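Local coordinates for protein trans-4-hydroxy-L-proline dehydratase (Clostridioides difficile 70-100-2010, PDB 6VXC) that catalyses the radical-based dehydration of trans-4-hydroxy-L-proline to (S)-1-pyrroline-5-carboxylate as a member of the glycyl radical enzyme family, at residues G303-D306 with Q307-P311; D374-E378 with V379-I383; T181-G184 with D185-K189; G320-D323 with R324-Q328. All blocks are in the same frame, centred on the assembly; numbering follows the deposited sequence.

Interaction 1. Residues G303-D306 with Q307-P311; sequences GRLD and QHLNP
Q307 lies alongside both R304 and D306 at the first turn of helix 305-318. Q307 NE2 donates to D306 OD1 at 3.0 Å, a nearly straight bond (166°) that reaches the oxygen from above the carboxylate plane, the two flat groups standing 83° apart. D306 CG stands between its backbone N and carbonyl carbon (chi1 56°), which turns OD1 back to the Q307 amide. CG of Q307 lies over one face of the R304 guanidinium, toward its rim, 3.4 Å from R304 NH2. R304 NH1 forms a salt bridge with D306 OD1 (3.1 Å), whose hydrogen bond is weak, giving this buried oxygen two donors. In the backbone, R304 O, at the N-cap position, accepts from H308 N at 3.2 Å and lies over one face of the H308 imidazole. L305 CD1 packs against L309 CD1 at 3.5 Å. Other partners fix the polar ends: G366 O and I368 O take R304 NH2, S380 OG and G366 N meet D306 OD2, and G375 O receives Q307 NE2. The polar side of this helix start therefore faces the end of strand 362-366 and the start of helix 378-390, while its leucines pack on helix 324-339, and L309 also on helix 276-293.

Interaction 2. Residues D374-E378 with V379-I383; sequences DGVNE and VSYII
V376 sets its CG1 methyl against the Y381 ring, 3.5 Å from CE2, the two side chains crossing at a slant. CG1 lies anti to the backbone N, the position from which it meets the tyrosine. Beside this apolar pair, N377 and S380 exchange two bonds. S380 OG accepts from N377 N at 2.9 Å and 168°, while N377 OD1 accepts from S380 N at 3.0 Å, with the donor tilted 29° from the amide carbonyl plane. The N377 side chain is folded between its own backbone N and carbonyl carbon (chi1 61°), which brings OD1 over the first turn; V379 N also lies 2.8 Å from this OD1. Deeper in the helix, I382 N bonds to E378 O at 3.1 Å, and CG1 of I382 rests 3.3 Å from the same oxygen. Upstream, D374 OD1 receives V376 N at 2.9 Å in an Asx turn that shapes the approach to the helix. The cap is held from outside as well: S380 OG is hydrogen-bonded to D306 OD2, and N377 ND2 to D306 O, while K408 makes a cation-pi contact with the Y381 ring. Reciprocal bonding between the N-cap side chain and backbone and those of the third residue beyond it defines a capping box, here opening helix 378-390.

Interaction 3. Residues T181-G184 with D185-K189; sequences TVCG and DTIYK
C183 meets I187 across a turn that leads from an extended loop into the short, weakly bonded helix 186-189. C183 SG lies 3.5 Å from I187 CD1 and 3.8 Å from I187 CG1, an apolar contact made with the sulfur swung anti to the backbone N (chi1 -165°). I187 branches with CG1 between its own backbone N and carbonyl carbon (chi1 61°), and the same CG1 sits over the centre of one face of the Y188 ring. The isoleucine thus touches both the cysteine and the tyrosine, and also packs on M282, Y283 and V286 of helix 276-293. At G184 the chain presents its carbonyl to the tyrosine: G184 O is 3.5 Å from Y188 CE2, approaching the ring obliquely. D185 then begins the turn, its backbone O accepting from Y188 N at 3.1 Å. The D185 carboxylate forms a salt bridge with K189, K189 NZ meeting D185 OD2 at 2.8 Å from above the carboxylate plane. The Y188 ring also stacks with H308 and touches F312, both on helix 305-318, so the turn is held between that helix and helix 276-293. A water at the edge of the Y188 ring, in its plane, bridges the two segments: it donates to G184 O at 3.0 Å and accepts from Y188 OH at 2.7 Å.

Interaction 4. Residues G320-D323 with R324-Q328; sequences GILD and RDRAQ
D323 turns its side chain back over the first turn of helix 324-339. D323 CB lies 3.0 Å from R324 N, the next amide along the chain. From there CG stands between the residue's own backbone N and carbonyl carbon (chi1 60°), a fold that carries the carboxylate above the amides of the opening turn. D323 OD1, at the tip, accepts from R326 N at 2.9 Å with an N-H...O angle of 163°, the donor arriving nearly in line with the C-O bond, and the same oxygen packs against R326 CB at 3.4 Å. The backbone carbonyl of D323 adds a second link, D323 O accepting from A327 N at 3.0 Å in an almost straight bond. One residue earlier, L322 reaches the same turn from another side. L322 crosses R326 at about a right angle, L322 CD1 lying 3.6 Å from R326 CG and L322 CD2 4.1 Å from A327 CB. The two arginines direct their charged ends away from the aspartate: R324 extends to a salt bridge with D385 on helix 378-390, and R326 pairs with E329 one turn further along its own helix. A carboxylate at this helix end would probably also be favoured by the helix dipole. At the other end of the linker, G320, with positive phi, ends helix 305-318 in a Schellman motif. The arrangement is a classic aspartate N-cap, the acidic residue closing the start of the second helix in a short helix-loop-helix connection near the protein surface.

Overall arrangement
Along the chain the order is interaction 3, interaction 1, interaction 4 and interaction 2, all on the same side of the chain's centre and within the pyruvate formate lyase-like part of the chain. Interaction 1 touches two of the others: its centre is about 9 Å from that of interaction 2 and about 10 Å from that of interaction 3. Interaction 4 begins the helix that follows helix 305-318 and meets interaction 2 where R324, A327 and Q328 pack on Y381 and I382, though their centres are about 15 Å apart. Interactions 3 and 4 are farthest apart, about 23 Å between centres. Three helix starts, those of 305-318, 324-339 and 378-390, are thereby linked through interaction 2, away from the glycyl radical and active-site residues.

Interaction 1. Residues G303-D306 with Q307-P311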
loop_
_atom_site.group_PDB
_atom_site.type_symbol
_atom_site.label_atom_id
_atom_site.label_comp_id
_atom_site.label_asym_id
_atom_site.label_seq_id
_atom_site.Cartn_x
_atom_site.Cartn_y
_atom_site.Cartn_z
ATOM N N GLY A 303 6.122 2.253 10.985
ATOM C CA GLY A 303 5.263 1.245 11.580
ATOM C C GLY A 303 4.735 1.671 12.935
ATOM O O GLY A 303 3.907 2.581 13.011
ATOM N N ARG A 304 5.196 1.022 14.009
ATOM C CA ARG A 304 4.705 1.283 15.362
ATOM C C ARG A 304 5.474 2.458 15.978
ATOM O O ARG A 304 6.204 2.327 16.962
ATOM C CB ARG A 304 4.808 0.014 16.204
ATOM C CG ARG A 304 4.098 -1.214 15.601
ATOM C CD ARG A 304 2.546 -1.166 15.724
ATOM N NE ARG A 304 2.168 -1.333 17.121
ATOM C CZ ARG A 304 1.754 -0.342 17.904
ATOM N NH1 ARG A 304 1.626 0.878 17.405
ATOM N NH2 ARG A 304 1.482 -0.575 19.176
ATOM N N LEU A 305 5.272 3.622 15.352
ATOM C CA LEU A 305 6.043 4.815 15.676
ATOM C C LEU A 305 5.920 5.190 17.149
ATOM O O LEU A 305 6.921 5.529 17.778
ATOM C CB LEU A 305 5.601 5.975 14.777
ATOM C CG LEU A 305 6.289 7.329 14.953
ATOM C CD1 LEU A 305 7.785 7.231 14.699
ATOM C CD2 LEU A 305 5.650 8.392 14.041
ATOM N N ASP A 306 4.710 5.109 17.728
ATOM C CA ASP A 306 4.560 5.508 19.127
ATOM C C ASP A 306 5.315 4.570 20.066
ATOM O O ASP A 306 5.745 4.998 21.140
ATOM C CB ASP A 306 3.068 5.639 19.552
ATOM C CG ASP A 306 2.202 4.366 19.324
ATOM O OD1 ASP A 306 2.709 3.320 18.879
ATOM O OD2 ASP A 306 0.971 4.447 19.630
ATOM N N GLN A 307 5.496 3.299 19.687
ATOM C CA GLN A 307 6.287 2.398 20.521
ATOM C C GLN A 307 7.777 2.727 20.437
ATOM O O GLN A 307 8.486 2.668 21.446
ATOM C CB GLN A 307 6.044 0.939 20.129
ATOM C CG GLN A 307 4.557 0.501 20.138
ATOM C CD GLN A 307 3.869 0.807 21.449
ATOM O OE1 GLN A 307 4.185 0.213 22.490
ATOM N NE2 GLN A 307 2.943 1.759 21.417
ATOM N N HIS A 308 8.271 3.083 19.253
ATOM C CA HIS A 308 9.702 3.336 19.113
ATOM C C HIS A 308 10.096 4.661 19.757
ATOM O O HIS A 308 11.183 4.769 20.332
ATOM C CB HIS A 308 10.108 3.299 17.634
ATOM C CG HIS A 308 9.769 2.005 16.969
ATOM N ND1 HIS A 308 9.024 1.932 15.811
ATOM C CD2 HIS A 308 10.017 0.727 17.340
ATOM C CE1 HIS A 308 8.841 0.664 15.490
ATOM N NE2 HIS A 308 9.434 -0.087 16.400
ATOM N N LEU A 309 9.236 5.680 19.658
ATOM C CA LEU A 309 9.598 7.009 20.147
ATOM C C LEU A 309 9.378 7.178 21.649
ATOM O O LEU A 309 10.049 8.005 22.268
ATOM C CB LEU A 309 8.822 8.086 19.392
ATOM C CG LEU A 309 9.185 8.327 17.927
ATOM C CD1 LEU A 309 8.376 9.487 17.373
ATOM C CD2 LEU A 309 10.691 8.566 17.740
ATOM N N ASN A 310 8.466 6.422 22.252
ATOM C CA ASN A 310 8.119 6.694 23.645
ATOM C C ASN A 310 9.306 6.601 24.596
ATOM O O ASN A 310 9.399 7.451 25.494
ATOM C CB ASN A 310 6.989 5.769 24.113
ATOM C CG ASN A 310 6.410 6.212 25.457
ATOM O OD1 ASN A 310 5.879 7.319 25.584
ATOM N ND2 ASN A 310 6.531 5.359 26.466
ATOM N N PRO A 311 10.213 5.621 24.487
ATOM C CA PRO A 311 11.391 5.639 25.374
ATOM C C PRO A 311 12.223 6.903 25.230
ATOM O O PRO A 311 12.655 7.479 26.237
ATOM C CB PRO A 311 12.164 4.373 24.954
ATOM C CG PRO A 311 11.101 3.462 24.403
ATOM C CD PRO A 311 10.129 4.378 23.695
#

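Interaction 2. Residues D374-E378 with V379-I383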
loop_
_atom_site.group_PDB
_atom_site.type_symbol
_atom_site.label_atom_id
_atom_site.label_comp_id
_atom_site.label_asym_id
_atom_site.label_seq_id
_atom_site.Cartn_x
_atom_site.Cartn_y
_atom_site.Cartn_z
ATOM N N ASP A 374 -1.484 -3.072 26.709
ATOM C CA ASP A 374 -1.939 -1.809 26.129
ATOM C C ASP A 374 -0.778 -0.893 25.769
ATOM O O ASP A 374 0.056 -0.572 26.612
ATOM C CB ASP A 374 -2.887 -1.096 27.107
ATOM C CG ASP A 374 -3.191 0.336 26.688
ATOM O OD1 ASP A 374 -3.133 0.633 25.469
ATOM O OD2 ASP A 374 -3.488 1.161 27.579
ATOM N N GLY A 375 -0.720 -0.488 24.499
ATOM C CA GLY A 375 0.374 0.310 23.975
ATOM C C GLY A 375 0.132 1.802 23.877
ATOM O O GLY A 375 1.041 2.548 23.497
ATOM N N VAL A 376 -1.077 2.267 24.186
ATOM C CA VAL A 376 -1.337 3.701 24.163
ATOM C C VAL A 376 -0.425 4.390 25.166
ATOM O O VAL A 376 -0.347 3.995 26.333
ATOM C CB VAL A 376 -2.821 3.977 24.445
ATOM C CG1 VAL A 376 -3.050 5.456 24.719
ATOM C CG2 VAL A 376 -3.659 3.501 23.253
ATOM N N ASN A 377 0.299 5.399 24.704
ATOM C CA ASN A 377 1.214 6.162 25.539
ATOM C C ASN A 377 1.093 7.625 25.126
ATOM O O ASN A 377 0.289 7.980 24.257
ATOM C CB ASN A 377 2.658 5.618 25.429
ATOM C CG ASN A 377 3.222 5.692 24.008
ATOM O OD1 ASN A 377 3.062 6.699 23.311
ATOM N ND2 ASN A 377 3.884 4.612 23.574
ATOM N N GLU A 378 1.913 8.482 25.734
ATOM C CA GLU A 378 1.782 9.912 25.471
ATOM C C GLU A 378 2.066 10.234 24.013
ATOM O O GLU A 378 1.443 11.134 23.444
ATOM C CB GLU A 378 2.720 10.729 26.367
ATOM C CG GLU A 378 2.222 10.906 27.782
ATOM C CD GLU A 378 0.823 11.508 27.825
ATOM O OE1 GLU A 378 -0.101 10.834 28.347
ATOM O OE2 GLU A 378 0.639 12.631 27.303
ATOM N N VAL A 379 3.023 9.529 23.400
ATOM C CA VAL A 379 3.316 9.794 21.994
ATOM C C VAL A 379 2.114 9.444 21.136
ATOM O O VAL A 379 1.858 10.106 20.130
ATOM C CB VAL A 379 4.581 9.036 21.504
ATOM C CG1 VAL A 379 4.808 9.328 20.024
ATOM C CG2 VAL A 379 5.841 9.446 22.296
ATOM N N SER A 380 1.363 8.406 21.513
ATOM C CA SER A 380 0.160 8.040 20.766
ATOM C C SER A 380 -0.790 9.218 20.657
ATOM O O SER A 380 -1.363 9.479 19.589
ATOM C CB SER A 380 -0.564 6.859 21.427
ATOM O OG SER A 380 0.305 5.818 21.797
ATOM N N TYR A 381 -1.000 9.920 21.768
ATOM C CA TYR A 381 -1.903 11.058 21.747
ATOM C C TYR A 381 -1.306 12.231 20.988
ATOM O O TYR A 381 -2.041 12.968 20.327
ATOM C CB TYR A 381 -2.288 11.453 23.175
ATOM C CG TYR A 381 -3.312 10.525 23.766
ATOM C CD1 TYR A 381 -4.627 10.555 23.316
ATOM C CD2 TYR A 381 -2.972 9.617 24.764
ATOM C CE1 TYR A 381 -5.593 9.718 23.840
ATOM C CE2 TYR A 381 -3.926 8.763 25.300
ATOM C CZ TYR A 381 -5.239 8.820 24.831
ATOM O OH TYR A 381 -6.192 7.983 25.365
ATOM N N ILE A 382 0.021 12.406 21.053
ATOM C CA ILE A 382 0.663 13.432 20.242
ATOM C C ILE A 382 0.434 13.155 18.752
ATOM O O ILE A 382 0.104 14.065 17.988
ATOM C CB ILE A 382 2.160 13.545 20.590
ATOM C CG1 ILE A 382 2.369 13.931 22.061
ATOM C CG2 ILE A 382 2.819 14.593 19.737
ATOM C CD1 ILE A 382 3.847 13.874 22.511
ATOM N N ILE A 383 0.588 11.898 18.320
ATOM C CA ILE A 383 0.373 11.567 16.905
ATOM C C ILE A 383 -1.061 11.887 16.480
ATOM O O ILE A 383 -1.293 12.459 15.408
ATOM C CB ILE A 383 0.723 10.090 16.648
ATOM C CG1 ILE A 383 2.242 9.894 16.791
ATOM C CG2 ILE A 383 0.196 9.633 15.267
ATOM C CD1 ILE A 383 2.698 8.439 16.861
#

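Interaction 3. Residues T181-G184 with D185-K189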
loop_
_atom_site.group_PDB
_atom_site.type_symbol
_atom_site.label_atom_id
_atom_site.label_comp_id
_atom_site.label_asym_id
_atom_site.label_seq_id
_atom_site.Cartn_x
_atom_site.Cartn_y
_atom_site.Cartn_z
ATOM N N THR A 181 7.005 -2.994 2.729
ATOM C CA THR A 181 7.613 -3.420 3.988
ATOM C C THR A 181 7.681 -2.254 4.988
ATOM O O THR A 181 7.458 -1.091 4.644
ATOM C CB THR A 181 8.999 -4.049 3.735
ATOM O OG1 THR A 181 9.413 -4.777 4.895
ATOM C CG2 THR A 181 10.032 -2.994 3.429
ATOM N N VAL A 182 7.982 -2.587 6.247
ATOM C CA VAL A 182 7.839 -1.673 7.384
ATOM C C VAL A 182 9.079 -1.779 8.259
ATOM O O VAL A 182 9.596 -2.873 8.498
ATOM C CB VAL A 182 6.556 -1.982 8.196
ATOM C CG1 VAL A 182 6.400 -1.055 9.441
ATOM C CG2 VAL A 182 5.323 -1.857 7.293
ATOM N N CYS A 183 9.535 -0.642 8.761
ATOM C CA CYS A 183 10.725 -0.601 9.595
ATOM C C CYS A 183 10.466 -1.274 10.940
ATOM O O CYS A 183 9.383 -1.151 11.514
ATOM C CB CYS A 183 11.144 0.855 9.806
ATOM S SG CYS A 183 12.803 1.094 10.437
ATOM N N GLY A 184 11.454 -2.005 11.427
ATOM C CA GLY A 184 11.452 -2.531 12.782
ATOM C C GLY A 184 12.111 -1.572 13.755
ATOM O O GLY A 184 12.099 -0.353 13.563
ATOM N N ASP A 185 12.752 -2.126 14.781
ATOM C CA ASP A 185 13.394 -1.315 15.807
ATOM C C ASP A 185 14.909 -1.286 15.685
ATOM O O ASP A 185 15.566 -0.631 16.493
ATOM C CB ASP A 185 13.011 -1.807 17.210
ATOM C CG ASP A 185 13.586 -3.181 17.534
ATOM O OD1 ASP A 185 14.143 -3.830 16.636
ATOM O OD2 ASP A 185 13.465 -3.621 18.698
ATOM N N THR A 186 15.479 -1.935 14.674
ATOM C CA THR A 186 16.934 -2.021 14.595
ATOM C C THR A 186 17.586 -0.641 14.541
ATOM O O THR A 186 18.566 -0.388 15.246
ATOM C CB THR A 186 17.332 -2.861 13.383
ATOM O OG1 THR A 186 16.846 -4.188 13.573
ATOM C CG2 THR A 186 18.854 -2.896 13.256
ATOM N N ILE A 187 17.044 0.276 13.739
ATOM C CA ILE A 187 17.668 1.586 13.572
ATOM C C ILE A 187 17.615 2.462 14.823
ATOM O O ILE A 187 18.259 3.511 14.841
ATOM C CB ILE A 187 17.030 2.360 12.401
ATOM C CG1 ILE A 187 15.535 2.612 12.658
ATOM C CG2 ILE A 187 17.206 1.586 11.132
ATOM C CD1 ILE A 187 14.887 3.656 11.712
ATOM N N TYR A 188 16.853 2.092 15.850
ATOM C CA TYR A 188 16.880 2.846 17.098
ATOM C C TYR A 188 17.873 2.277 18.102
ATOM O O TYR A 188 18.197 2.956 19.082
ATOM C CB TYR A 188 15.473 2.908 17.728
ATOM C CG TYR A 188 14.432 3.267 16.698
ATOM C CD1 TYR A 188 14.390 4.538 16.137
ATOM C CD2 TYR A 188 13.520 2.318 16.251
ATOM C CE1 TYR A 188 13.477 4.860 15.177
ATOM C CE2 TYR A 188 12.598 2.629 15.284
ATOM C CZ TYR A 188 12.579 3.899 14.750
ATOM O OH TYR A 188 11.675 4.231 13.787
ATOM N N LYS A 189 18.382 1.069 17.860
ATOM C CA LYS A 189 19.351 0.433 18.730
ATOM C C LYS A 189 20.750 0.372 18.130
ATOM O O LYS A 189 21.711 0.169 18.875
ATOM C CB LYS A 189 18.891 -0.997 19.089
ATOM C CG LYS A 189 17.540 -1.042 19.774
ATOM C CD LYS A 189 17.030 -2.457 20.052
ATOM C CE LYS A 189 16.839 -3.273 18.789
ATOM N NZ LYS A 189 16.098 -4.549 19.071
HETATM O O HOH W 1 10.540 2.056 12.736
#

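Interaction 4. Residues G320-D323 with R324-Q328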
loop_
_atom_site.group_PDB
_atom_site.type_symbol
_atom_site.label_atom_id
_atom_site.label_comp_id
_atom_site.label_asym_id
_atom_site.label_seq_id
_atom_site.Cartn_x
_atom_site.Cartn_y
_atom_site.Cartn_z
ATOM N N GLY A 320 15.067 17.174 30.547
ATOM C CA GLY A 320 14.836 18.580 30.290
ATOM C C GLY A 320 15.207 19.085 28.922
ATOM O O GLY A 320 15.288 20.298 28.736
ATOM N N ILE A 321 15.402 18.202 27.938
ATOM C CA ILE A 321 15.741 18.634 26.588
ATOM C C ILE A 321 14.557 18.575 25.635
ATOM O O ILE A 321 14.695 18.937 24.462
ATOM C CB ILE A 321 16.915 17.813 26.015
ATOM C CG1 ILE A 321 16.539 16.338 25.860
ATOM C CG2 ILE A 321 18.167 17.978 26.871
ATOM C CD1 ILE A 321 17.533 15.558 25.026
ATOM N N LEU A 322 13.389 18.167 26.111
ATOM C CA LEU A 322 12.219 18.012 25.262
ATOM C C LEU A 322 10.982 18.284 26.096
ATOM O O LEU A 322 10.959 18.015 27.299
ATOM C CB LEU A 322 12.133 16.595 24.669
ATOM C CG LEU A 322 11.104 16.295 23.568
ATOM C CD1 LEU A 322 11.421 17.078 22.308
ATOM C CD2 LEU A 322 11.138 14.822 23.237
ATOM N N ASP A 323 9.946 18.802 25.447
ATOM C CA ASP A 323 8.617 18.864 26.036
ATOM C C ASP A 323 7.587 18.423 24.992
ATOM O O ASP A 323 7.918 18.145 23.835
ATOM C CB ASP A 323 8.313 20.269 26.586
ATOM C CG ASP A 323 8.360 21.354 25.519
ATOM O OD1 ASP A 323 8.461 21.032 24.323
ATOM O OD2 ASP A 323 8.250 22.543 25.882
ATOM N N ARG A 324 6.318 18.367 25.401
ATOM C CA ARG A 324 5.285 17.872 24.501
ATOM C C ARG A 324 5.207 18.708 23.233
ATOM O O ARG A 324 5.042 18.168 22.132
ATOM C CB ARG A 324 3.925 17.857 25.206
ATOM C CG ARG A 324 2.879 17.020 24.478
ATOM C CD ARG A 324 1.488 17.189 25.057
ATOM N NE ARG A 324 0.548 16.172 24.586
ATOM C CZ ARG A 324 -0.178 16.263 23.475
ATOM N NH1 ARG A 324 -1.019 15.280 23.149
ATOM N NH2 ARG A 324 -0.077 17.332 22.699
ATOM N N ASP A 325 5.346 20.027 23.364
ATOM C CA ASP A 325 5.231 20.908 22.206
ATOM C C ASP A 325 6.325 20.632 21.180
ATOM O O ASP A 325 6.061 20.609 19.971
ATOM C CB ASP A 325 5.284 22.365 22.649
ATOM C CG ASP A 325 3.953 22.860 23.196
ATOM O OD1 ASP A 325 2.933 22.156 23.061
ATOM O OD2 ASP A 325 3.939 23.974 23.742
ATOM N N ARG A 326 7.574 20.480 21.639
ATOM C CA ARG A 326 8.663 20.238 20.697
ATOM C C ARG A 326 8.547 18.844 20.091
ATOM O O ARG A 326 8.830 18.659 18.906
ATOM C CB ARG A 326 10.022 20.423 21.380
ATOM C CG ARG A 326 11.257 20.135 20.488
ATOM C CD ARG A 326 11.395 21.139 19.336
ATOM N NE ARG A 326 12.788 21.328 18.916
ATOM C CZ ARG A 326 13.227 22.387 18.243
ATOM N NH1 ARG A 326 12.407 23.399 17.993
ATOM N NH2 ARG A 326 14.502 22.472 17.899
ATOM N N ALA A 327 8.124 17.858 20.892
ATOM C CA ALA A 327 7.847 16.522 20.358
ATOM C C ALA A 327 6.759 16.558 19.296
ATOM O O ALA A 327 6.854 15.858 18.281
ATOM C CB ALA A 327 7.462 15.563 21.478
ATOM N N GLN A 328 5.702 17.349 19.517
ATOM C CA GLN A 328 4.673 17.491 18.500
ATOM C C GLN A 328 5.201 18.239 17.289
ATOM O O GLN A 328 4.901 17.867 16.149
ATOM C CB GLN A 328 3.452 18.214 19.066
ATOM C CG GLN A 328 2.376 18.420 18.025
ATOM C CD GLN A 328 1.045 18.882 18.622
ATOM O OE1 GLN A 328 0.867 18.917 19.849
ATOM N NE2 GLN A 328 0.099 19.217 17.756
#